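Local coordinates for protein probable polysaccharide deacetylase pdaA (Bacillus subtilis, PDB 1NY1) that catalyses the deacetylation of N-acetylmuramic acid residues in peptidoglycan, a step toward the muramic delta-lactam of the spore cortex that is required for germination, at residues E4-G9 with N26-K31. Residues are numbered along the deposited sequence; the frame is centred on the assembly and turned at random.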
loop_
_atom_site.group_PDB
_atom_site.type_symbol
_atom_site.label_atom_id
_atom_site.label_comp_id
_atom_site.label_asym_id
_atom_site.label_seq_id
_atom_site.Cartn_x
_atom_site.Cartn_y
_atom_site.Cartn_z
ATOM N N GLU A 4 -5.785 -16.733 -14.720
ATOM C CA GLU A 4 -4.354 -16.930 -14.910
ATOM C C GLU A 4 -3.605 -16.023 -13.945
ATOM O O GLU A 4 -3.774 -14.807 -13.977
ATOM C CB GLU A 4 -3.961 -16.601 -16.354
ATOM C CG GLU A 4 -4.328 -17.685 -17.350
ATOM C CD GLU A 4 -3.524 -18.954 -17.137
ATOM O OE1 GLU A 4 -2.277 -18.869 -17.161
ATOM O OE2 GLU A 4 -4.138 -20.028 -16.949
ATOM N N PRO A 5 -2.785 -16.607 -13.056
ATOM C CA PRO A 5 -2.016 -15.827 -12.082
ATOM C C PRO A 5 -1.201 -14.712 -12.738
ATOM O O PRO A 5 -0.572 -14.913 -13.781
ATOM C CB PRO A 5 -1.130 -16.880 -11.428
ATOM C CG PRO A 5 -2.003 -18.089 -11.443
ATOM C CD PRO A 5 -2.600 -18.052 -12.832
ATOM N N ILE A 6 -1.224 -13.537 -12.116
ATOM C CA ILE A 6 -0.501 -12.371 -12.610
ATOM C C ILE A 6 0.221 -11.729 -11.428
ATOM O O ILE A 6 -0.396 -11.462 -10.400
ATOM C CB ILE A 6 -1.473 -11.326 -13.218
ATOM C CG1 ILE A 6 -2.319 -11.968 -14.320
ATOM C CG2 ILE A 6 -0.691 -10.152 -13.788
ATOM C CD1 ILE A 6 -3.382 -11.048 -14.886
ATOM N N ASN A 7 1.525 -11.505 -11.558
ATOM C CA ASN A 7 2.279 -10.872 -10.482
ATOM C C ASN A 7 2.475 -9.405 -10.846
ATOM O O ASN A 7 2.995 -9.090 -11.917
ATOM C CB ASN A 7 3.649 -11.540 -10.285
ATOM C CG ASN A 7 3.544 -12.957 -9.737
ATOM O OD1 ASN A 7 4.506 -13.492 -9.188
ATOM N ND2 ASN A 7 2.381 -13.575 -9.897
ATOM N N TRP A 8 2.047 -8.505 -9.968
ATOM C CA TRP A 8 2.203 -7.089 -10.256
ATOM C C TRP A 8 3.680 -6.734 -10.352
ATOM O O TRP A 8 4.431 -6.896 -9.392
ATOM C CB TRP A 8 1.543 -6.225 -9.184
ATOM C CG TRP A 8 1.565 -4.795 -9.580
ATOM C CD1 TRP A 8 2.349 -3.802 -9.064
ATOM C CD2 TRP A 8 0.848 -4.214 -10.669
ATOM N NE1 TRP A 8 2.168 -2.638 -9.773
ATOM C CE2 TRP A 8 1.249 -2.865 -10.764
ATOM C CE3 TRP A 8 -0.096 -4.707 -11.581
ATOM C CZ2 TRP A 8 0.738 -2.001 -11.736
ATOM C CZ3 TRP A 8 -0.604 -3.847 -12.548
ATOM C CH2 TRP A 8 -0.185 -2.509 -12.616
ATOM N N GLY A 9 4.080 -6.250 -11.522
ATOM C CA GLY A 9 5.460 -5.869 -11.766
ATOM C C GLY A 9 5.483 -4.798 -12.838
ATOM O O GLY A 9 4.516 -4.644 -13.584
ATOM N N ASN A 26 -2.699 -2.241 -18.203
ATOM C CA ASN A 26 -3.468 -1.023 -18.000
ATOM C C ASN A 26 -4.940 -1.269 -18.296
ATOM O O ASN A 26 -5.810 -0.792 -17.571
ATOM C CB ASN A 26 -2.942 0.111 -18.878
ATOM C CG ASN A 26 -1.594 0.620 -18.419
ATOM O OD1 ASN A 26 -1.257 0.542 -17.236
ATOM N ND2 ASN A 26 -0.821 1.162 -19.349
ATOM N N SER A 27 -5.220 -2.024 -19.353
ATOM C CA SER A 27 -6.603 -2.317 -19.726
ATOM C C SER A 27 -7.296 -3.189 -18.684
ATOM O O SER A 27 -8.445 -2.940 -18.325
ATOM C CB SER A 27 -6.652 -3.015 -21.089
ATOM O OG SER A 27 -6.254 -2.138 -22.128
ATOM N N LEU A 28 -6.589 -4.202 -18.196
ATOM C CA LEU A 28 -7.148 -5.112 -17.208
ATOM C C LEU A 28 -7.534 -4.404 -15.918
ATOM O O LEU A 28 -8.670 -4.511 -15.457
ATOM C CB LEU A 28 -6.151 -6.224 -16.878
ATOM C CG LEU A 28 -6.704 -7.651 -16.846
ATOM C CD1 LEU A 28 -5.770 -8.521 -16.021
ATOM C CD2 LEU A 28 -8.108 -7.672 -16.245
ATOM N N ILE A 29 -6.586 -3.683 -15.334
ATOM C CA ILE A 29 -6.846 -2.981 -14.084
ATOM C C ILE A 29 -7.960 -1.945 -14.210
ATOM O O ILE A 29 -8.807 -1.830 -13.325
ATOM C CB ILE A 29 -5.574 -2.283 -13.558
ATOM C CG1 ILE A 29 -5.069 -1.276 -14.587
ATOM C CG2 ILE A 29 -4.508 -3.321 -13.253
ATOM C CD1 ILE A 29 -3.987 -0.367 -14.057
ATOM N N GLU A 30 -7.961 -1.195 -15.307
ATOM C CA GLU A 30 -8.983 -0.177 -15.520
ATOM C C GLU A 30 -10.369 -0.787 -15.688
ATOM O O GLU A 30 -11.373 -0.175 -15.321
ATOM C CB GLU A 30 -8.635 0.680 -16.742
ATOM C CG GLU A 30 -7.428 1.585 -16.524
ATOM C CD GLU A 30 -7.630 2.560 -15.373
ATOM O OE1 GLU A 30 -8.560 3.395 -15.459
ATOM O OE2 GLU A 30 -6.864 2.489 -14.385
ATOM N N LYS A 31 -10.426 -1.991 -16.244
ATOM C CA LYS A 31 -11.707 -2.662 -16.430
ATOM C C LYS A 31 -12.315 -2.964 -15.066
ATOM O O LYS A 31 -13.525 -3.161 -14.941
ATOM C CB LYS A 31 -11.523 -3.974 -17.198
ATOM C CG LYS A 31 -12.833 -4.713 -17.451
ATOM C CD LYS A 31 -12.613 -6.135 -17.943
ATOM C CE LYS A 31 -11.820 -6.186 -19.237
ATOM N NZ LYS A 31 -11.720 -7.592 -19.738
#
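Ile6 and Trp8 meet Leu28 and Ile29 in a small, purely apolar contact between strand 6-7 with the residue that follows it, Trp8, and helix 23-31, at the periphery of this polysaccharide deacetylase, a member of the NodB-homology family. It is a light packing: the backbones stand well apart, with CA of Ile6 10.9 Å from CA of Leu28, and side chains alone bridge the gap, burying 129 Å² in all. Strand 6-7 pairs antiparallel with strand 145-146, Ile6 bonding through its backbone to Phe146, and the helix meets the strand 6-7 side through Ile6 and Trp8.

Two pairs share the work. Ile6 and Leu28 reach for one another tip to tip, and their CD1 methyls touch at 3.7 Å. The extended CG1 branch of Ile6 (chi2 175°) carries its methyl out to the helix. Both residues remain partly exposed, whereas the second pair is buried.

There the indole of Trp8 crosses the side chain of Ile29 at roughly a right angle and offers the six-membered part of the ring. With CG anti to the backbone N (chi1 -173°), the ring swings toward the helix, although the CB of Trp8 is not aimed at it. The ring is probably held in this orientation by partners outside the two segments: NE1 donates a hydrogen bond to the carbonyl oxygen of Trp164, and the Trp8 ring also meets that of Trp164 edge-to-face and stacks with Phe163. The Trp8 side chain lies about 10 Å from those of Asp50, the probable proton acceptor, and of the metal-binding His101. Ile29 answers with its CG2 methyl, which approaches the ring obliquely, 4.0 Å from CZ3 of Trp8.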